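Side-chain contacts in N-acetylmuramoyl-l-alanine amidase (Bartonella henselae, PDB 3NE8), which probably cleaves the amide bond between N-acetylmuramic acid and L-alanine in peptidoglycan, as a zinc-dependent cell-wall hydrolase required for bacterial cell division: residues Leu33-Ala38 against Lys210-Ser215; Ala38-Leu43 against Thr54-Ile59. All coordinates share one frame; numbering follows the deposited sequence.

How the contacts relate
Contact 1 and contact 2 share A38 and the helix 28-45, which packs against helix 206-227 in the first and reaches the loop after strand 49-53 in the second. Their centres lie about 9 Å apart. The most direct connection is a salt bridge between R37 NE, in a segment of contact 1, and D56 OD2 of contact 2, at 2.8 Å. On the helix pair, the backbone carbonyl oxygen A213 O packs 3.4 Å from the methyl L39 CD1, and the A213 side chain also touches L39, which carries apolar packing from one contact into the other. Helix 28-45 also carries the zinc ligand E28 at its start, and the side chain of F35 is about 12 Å from the zinc ion.

Contact 1. Residues Leu33-Ala38 against Lys210-Ser215; sequences LAFARA and KQMAAS
The F35 ring presents its outer corner, CE1 and CZ, to helix 206-227: M212 CG lies at the edge, near the ring plane, 4.0 Å from F35 CZ, while the backbone A213 N approaches the same CZ obliquely at 3.8 Å. This is helix-helix packing within the zinc amidase fold, a mixed sheet flanked by helices. The local axes of 33-38 and 210-215 come within 9.4 Å and cross at -51°, with both segments running in broadly the same sense.

F35 spans the gap because its CG is anti to the backbone N (chi1 -171°), a setting that carries the ring across although its CB does not point straight at the other helix. M212, a selenomethionine, runs extended and at about a right angle to F35. Its CB is 4.0 Å from F35 CE1, and farther along the chain SE lies 5.3 Å from the ring centroid. With SE 54° off the ring normal, this Met-aromatic contact is oblique, neither a face stack nor an edge approach. I191 touches both F35 and M212, and I216 of helix 206-227 also packs on F35, so the ring belongs to a larger buried apolar cluster.

The other flat group of the pair, the guanidinium of R37, takes no part in the helix crossing. L33 CD2 covers one of its faces, 3.5 Å above the plane and over its centre, a methyl-over-guanidinium contact between residues one turn apart in helix 28-45.

Small side chains allow the close approach beside the ring. A213 points toward helix 28-45, and its CB serves two partners there: it sits 4.0 Å from F35 CZ and 4.2 Å from A38 CB.

Contact 2. Residues Ala38-Leu43 against Thr54-Ile59; sequences ALRDEL and TRDSDI
R40 NH1 donates to D56 OD1 at 2.8 Å, forming a salt bridge that ties helix 28-45 to the loop between strand 49-53 and helix 63-72 in this α/β amidase fold. The bond is fairly straight, with an N-H...O angle of 156°, and OD1 lies in the guanidinium plane at its edge. The carboxylate is turned differently: NH1 meets OD1 from above its plane, and the two planes are 74° apart.

That geometry makes the grip single-pointed. R40 NH2 stays 4.0 Å from D56 OD1, and D56 OD2 is 3.6 Å from R40 NH1, so no second bond forms between the groups. A bend at chi3 (66°) in the otherwise extended R40 chain sets the guanidinium at this position, while the R40 side chain packs on V51 and L53 of strand 49-53.

The loose side is the surface itself. Both residues are partly exposed, only 72 Å² is buried, and the nearest CA atoms, those of R40 and D56, are 10.8 Å apart. Two arginines share the D56 carboxylate, since OD2 is taken by R37, and this would probably favour its charged form.

R55, buried in the same loop, is held by several bonds. It donates to backbone oxygens of P11, G12 and K29, within two residues of the zinc ligands H13 and E28, and R55 NH1 also donates to S57 O at 3.0 Å.

Contact 1. Residues Leu33-Ala38 against Lys210-Ser215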
loop_
_atom_site.group_PDB
_atom_site.type_symbol
_atom_site.label_atom_id
_atom_site.label_comp_id
_atom_site.label_asym_id
_atom_site.label_seq_id
_atom_site.Cartn_x
_atom_site.Cartn_y
_atom_site.Cartn_z
ATOM N N LEU A 33 1.581 -7.363 27.292
ATOM C CA LEU A 33 1.405 -6.060 27.933
ATOM C C LEU A 33 2.731 -5.301 27.938
ATOM O O LEU A 33 2.766 -4.108 27.621
ATOM C CB LEU A 33 0.834 -6.219 29.345
ATOM C CG LEU A 33 0.561 -4.936 30.133
ATOM C CD1 LEU A 33 -0.430 -4.040 29.404
ATOM C CD2 LEU A 33 0.044 -5.273 31.522
ATOM N N ALA A 34 3.824 -5.990 28.273
ATOM C CA ALA A 34 5.132 -5.338 28.301
ATOM C C ALA A 34 5.505 -4.859 26.902
ATOM O O ALA A 34 6.066 -3.779 26.713
ATOM C CB ALA A 34 6.201 -6.288 28.848
ATOM N N PHE A 35 5.241 -5.691 25.902
ATOM C CA PHE A 35 5.551 -5.306 24.531
ATOM C C PHE A 35 4.703 -4.113 24.092
ATOM O O PHE A 35 5.208 -3.184 23.453
ATOM C CB PHE A 35 5.377 -6.476 23.565
ATOM C CG PHE A 35 5.899 -6.171 22.190
ATOM C CD1 PHE A 35 7.229 -6.403 21.882
ATOM C CD2 PHE A 35 5.082 -5.583 21.239
ATOM C CE1 PHE A 35 7.730 -6.096 20.626
ATOM C CE2 PHE A 35 5.583 -5.267 19.977
ATOM C CZ PHE A 35 6.907 -5.527 19.682
ATOM N N ALA A 36 3.411 -4.147 24.399
ATOM C CA ALA A 36 2.528 -3.039 24.053
ATOM C C ALA A 36 3.017 -1.742 24.681
ATOM O O ALA A 36 2.992 -0.689 24.031
ATOM C CB ALA A 36 1.094 -3.334 24.479
ATOM N N ARG A 37 3.440 -1.809 25.940
ATOM C CA ARG A 37 3.954 -0.623 26.620
ATOM C C ARG A 37 5.231 -0.105 25.936
ATOM O O ARG A 37 5.432 1.107 25.807
ATOM C CB ARG A 37 4.163 -0.927 28.105
ATOM C CG ARG A 37 2.846 -1.082 28.844
ATOM C CD ARG A 37 3.019 -1.678 30.217
ATOM N NE ARG A 37 1.794 -1.537 31.007
ATOM C CZ ARG A 37 1.610 -2.057 32.217
ATOM N NH1 ARG A 37 2.544 -2.832 32.762
ATOM N NH2 ARG A 37 0.475 -1.821 32.872
ATOM N N ALA A 38 6.094 -1.020 25.497
ATOM C CA ALA A 38 7.312 -0.614 24.797
ATOM C C ALA A 38 6.990 0.040 23.452
ATOM O O ALA A 38 7.610 1.034 23.068
ATOM C CB ALA A 38 8.228 -1.812 24.597
ATOM N N LYS A 210 12.388 -4.146 22.742
ATOM C CA LYS A 210 12.455 -2.735 22.382
ATOM C C LYS A 210 12.877 -2.551 20.921
ATOM O O LYS A 210 12.322 -1.716 20.209
ATOM C CB LYS A 210 13.428 -1.997 23.310
ATOM C CG LYS A 210 13.530 -0.506 23.044
ATOM C CD LYS A 210 14.508 0.148 24.005
ATOM C CE LYS A 210 14.507 1.660 23.856
ATOM N NZ LYS A 210 15.300 2.311 24.937
ATOM N N GLN A 211 13.850 -3.332 20.473
ATOM C CA GLN A 211 14.301 -3.237 19.086
ATOM C C GLN A 211 13.186 -3.614 18.115
ATOM O O GLN A 211 13.005 -2.969 17.077
ATOM C CB GLN A 211 15.540 -4.101 18.871
ATOM C CG GLN A 211 16.758 -3.537 19.603
ATOM C CD GLN A 211 17.928 -4.497 19.663
ATOM O OE1 GLN A 211 17.879 -5.595 19.112
ATOM N NE2 GLN A 211 18.994 -4.084 20.340
HETATM N N MSE A 212 12.411 -4.638 18.448
HETATM C CA MSE A 212 11.299 -5.008 17.591
HETATM C C MSE A 212 10.219 -3.937 17.617
HETATM O O MSE A 212 9.648 -3.600 16.576
HETATM C CB MSE A 212 10.721 -6.375 17.964
HETATM C CG MSE A 212 9.591 -6.795 17.047
HETATM SE SE MSE A 212 9.034 -8.645 17.319
HETATM C CE MSE A 212 7.498 -8.674 16.138
ATOM N N ALA A 213 9.923 -3.415 18.804
ATOM C CA ALA A 213 8.945 -2.346 18.920
ATOM C C ALA A 213 9.363 -1.124 18.104
ATOM O O ALA A 213 8.526 -0.481 17.472
ATOM C CB ALA A 213 8.734 -1.983 20.392
ATOM N N ALA A 214 10.653 -0.803 18.112
ATOM C CA ALA A 214 11.146 0.340 17.347
ATOM C C ALA A 214 10.898 0.150 15.854
ATOM O O ALA A 214 10.543 1.105 15.146
ATOM C CB ALA A 214 12.613 0.579 17.617
ATOM N N SER A 215 11.085 -1.075 15.365
ATOM C CA SER A 215 10.854 -1.368 13.957
ATOM C C SER A 215 9.370 -1.221 13.627
ATOM O O SER A 215 8.992 -0.628 12.611
ATOM C CB SER A 215 11.332 -2.782 13.640
ATOM O OG SER A 215 11.079 -3.105 12.280
#

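Contact 2. Residues Ala38-Leu43 against Thr54-Ile59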
loop_
_atom_site.group_PDB
_atom_site.type_symbol
_atom_site.label_atom_id
_atom_site.label_comp_id
_atom_site.label_asym_id
_atom_site.label_seq_id
_atom_site.Cartn_x
_atom_site.Cartn_y
_atom_site.Cartn_z
ATOM N N ALA A 38 6.094 -1.020 25.497
ATOM C CA ALA A 38 7.312 -0.614 24.797
ATOM C C ALA A 38 6.990 0.040 23.452
ATOM O O ALA A 38 7.610 1.034 23.068
ATOM C CB ALA A 38 8.228 -1.812 24.597
ATOM N N LEU A 39 6.031 -0.529 22.732
ATOM C CA LEU A 39 5.621 0.034 21.451
ATOM C C LEU A 39 4.960 1.401 21.649
ATOM O O LEU A 39 5.218 2.344 20.897
ATOM C CB LEU A 39 4.732 -0.960 20.703
ATOM C CG LEU A 39 4.186 -0.513 19.344
ATOM C CD1 LEU A 39 5.297 -0.034 18.413
ATOM C CD2 LEU A 39 3.429 -1.662 18.721
ATOM N N ARG A 40 4.127 1.524 22.682
ATOM C CA ARG A 40 3.591 2.837 23.035
ATOM C C ARG A 40 4.713 3.850 23.268
ATOM O O ARG A 40 4.678 4.968 22.746
ATOM C CB ARG A 40 2.696 2.726 24.277
ATOM C CG ARG A 40 2.203 4.060 24.849
ATOM C CD ARG A 40 1.399 3.846 26.163
ATOM N NE ARG A 40 2.232 3.334 27.256
ATOM C CZ ARG A 40 1.767 2.856 28.416
ATOM N NH1 ARG A 40 0.474 2.811 28.624
ATOM N NH2 ARG A 40 2.595 2.407 29.359
ATOM N N ASP A 41 5.718 3.457 24.040
ATOM C CA ASP A 41 6.831 4.346 24.328
ATOM C C ASP A 41 7.554 4.766 23.050
ATOM O O ASP A 41 7.881 5.931 22.876
ATOM C CB ASP A 41 7.812 3.676 25.283
ATOM C CG ASP A 41 8.928 4.605 25.726
ATOM O OD1 ASP A 41 8.624 5.634 26.367
ATOM O OD2 ASP A 41 10.108 4.307 25.437
ATOM N N GLU A 42 7.825 3.816 22.163
ATOM C CA GLU A 42 8.493 4.143 20.908
ATOM C C GLU A 42 7.651 5.102 20.074
ATOM O O GLU A 42 8.181 6.039 19.484
ATOM C CB GLU A 42 8.818 2.868 20.121
ATOM C CG GLU A 42 9.871 1.969 20.776
ATOM C CD GLU A 42 11.202 2.659 20.967
ATOM O OE1 GLU A 42 11.680 3.316 20.024
ATOM O OE2 GLU A 42 11.781 2.540 22.069
ATOM N N LEU A 43 6.350 4.858 20.009
ATOM C CA LEU A 43 5.469 5.727 19.239
ATOM C C LEU A 43 5.417 7.134 19.825
ATOM O O LEU A 43 5.336 8.120 19.082
ATOM C CB LEU A 43 4.067 5.123 19.147
ATOM C CG LEU A 43 3.976 3.912 18.235
ATOM C CD1 LEU A 43 2.683 3.180 18.476
ATOM C CD2 LEU A 43 4.071 4.338 16.775
ATOM N N THR A 54 -5.941 -1.321 24.657
ATOM C CA THR A 54 -7.218 -1.903 25.067
ATOM C C THR A 54 -7.251 -2.168 26.579
ATOM O O THR A 54 -8.298 -2.047 27.204
ATOM C CB THR A 54 -7.522 -3.200 24.310
ATOM O OG1 THR A 54 -6.439 -4.103 24.511
ATOM C CG2 THR A 54 -7.718 -2.926 22.812
ATOM N N ARG A 55 -6.119 -2.602 27.127
ATOM C CA ARG A 55 -5.919 -2.736 28.568
ATOM C C ARG A 55 -4.524 -2.243 28.881
ATOM O O ARG A 55 -3.583 -2.466 28.109
ATOM C CB ARG A 55 -6.066 -4.187 29.033
ATOM C CG ARG A 55 -4.971 -5.132 28.521
ATOM C CD ARG A 55 -5.223 -6.564 28.958
ATOM N NE ARG A 55 -4.244 -7.526 28.444
ATOM C CZ ARG A 55 -3.171 -7.948 29.108
ATOM N NH1 ARG A 55 -2.899 -7.466 30.317
ATOM N NH2 ARG A 55 -2.372 -8.858 28.574
ATOM N N ASP A 56 -4.400 -1.555 30.014
ATOM C CA ASP A 56 -3.098 -1.156 30.541
ATOM C C ASP A 56 -2.966 -1.653 31.974
ATOM O O ASP A 56 -2.440 -0.968 32.860
ATOM C CB ASP A 56 -2.892 0.354 30.444
ATOM C CG ASP A 56 -1.430 0.753 30.532
ATOM O OD1 ASP A 56 -1.175 1.956 30.703
ATOM O OD2 ASP A 56 -0.546 -0.129 30.452
ATOM N N SER A 57 -3.456 -2.865 32.181
ATOM C CA SER A 57 -3.429 -3.545 33.463
ATOM C C SER A 57 -3.786 -4.993 33.198
ATOM O O SER A 57 -4.114 -5.369 32.062
ATOM C CB SER A 57 -4.444 -2.931 34.421
ATOM O OG SER A 57 -5.764 -3.147 33.961
ATOM N N ASP A 58 -3.737 -5.801 34.249
ATOM C CA ASP A 58 -3.974 -7.229 34.137
ATOM C C ASP A 58 -5.460 -7.515 34.289
ATOM O O ASP A 58 -5.929 -7.841 35.384
ATOM C CB ASP A 58 -3.176 -7.973 35.209
ATOM C CG ASP A 58 -3.263 -9.466 35.055
ATOM O OD1 ASP A 58 -3.412 -9.932 33.919
ATOM O OD2 ASP A 58 -3.181 -10.172 36.080
ATOM N N ILE A 59 -6.205 -7.368 33.202
ATOM C CA ILE A 59 -7.631 -7.658 33.200
ATOM C C ILE A 59 -7.970 -8.501 31.980
ATOM O O ILE A 59 -7.268 -8.466 30.963
ATOM C CB ILE A 59 -8.490 -6.373 33.158
ATOM C CG1 ILE A 59 -8.090 -5.488 31.974
ATOM C CG2 ILE A 59 -8.393 -5.612 34.472
ATOM C CD1 ILE A 59 -9.064 -4.360 31.680
#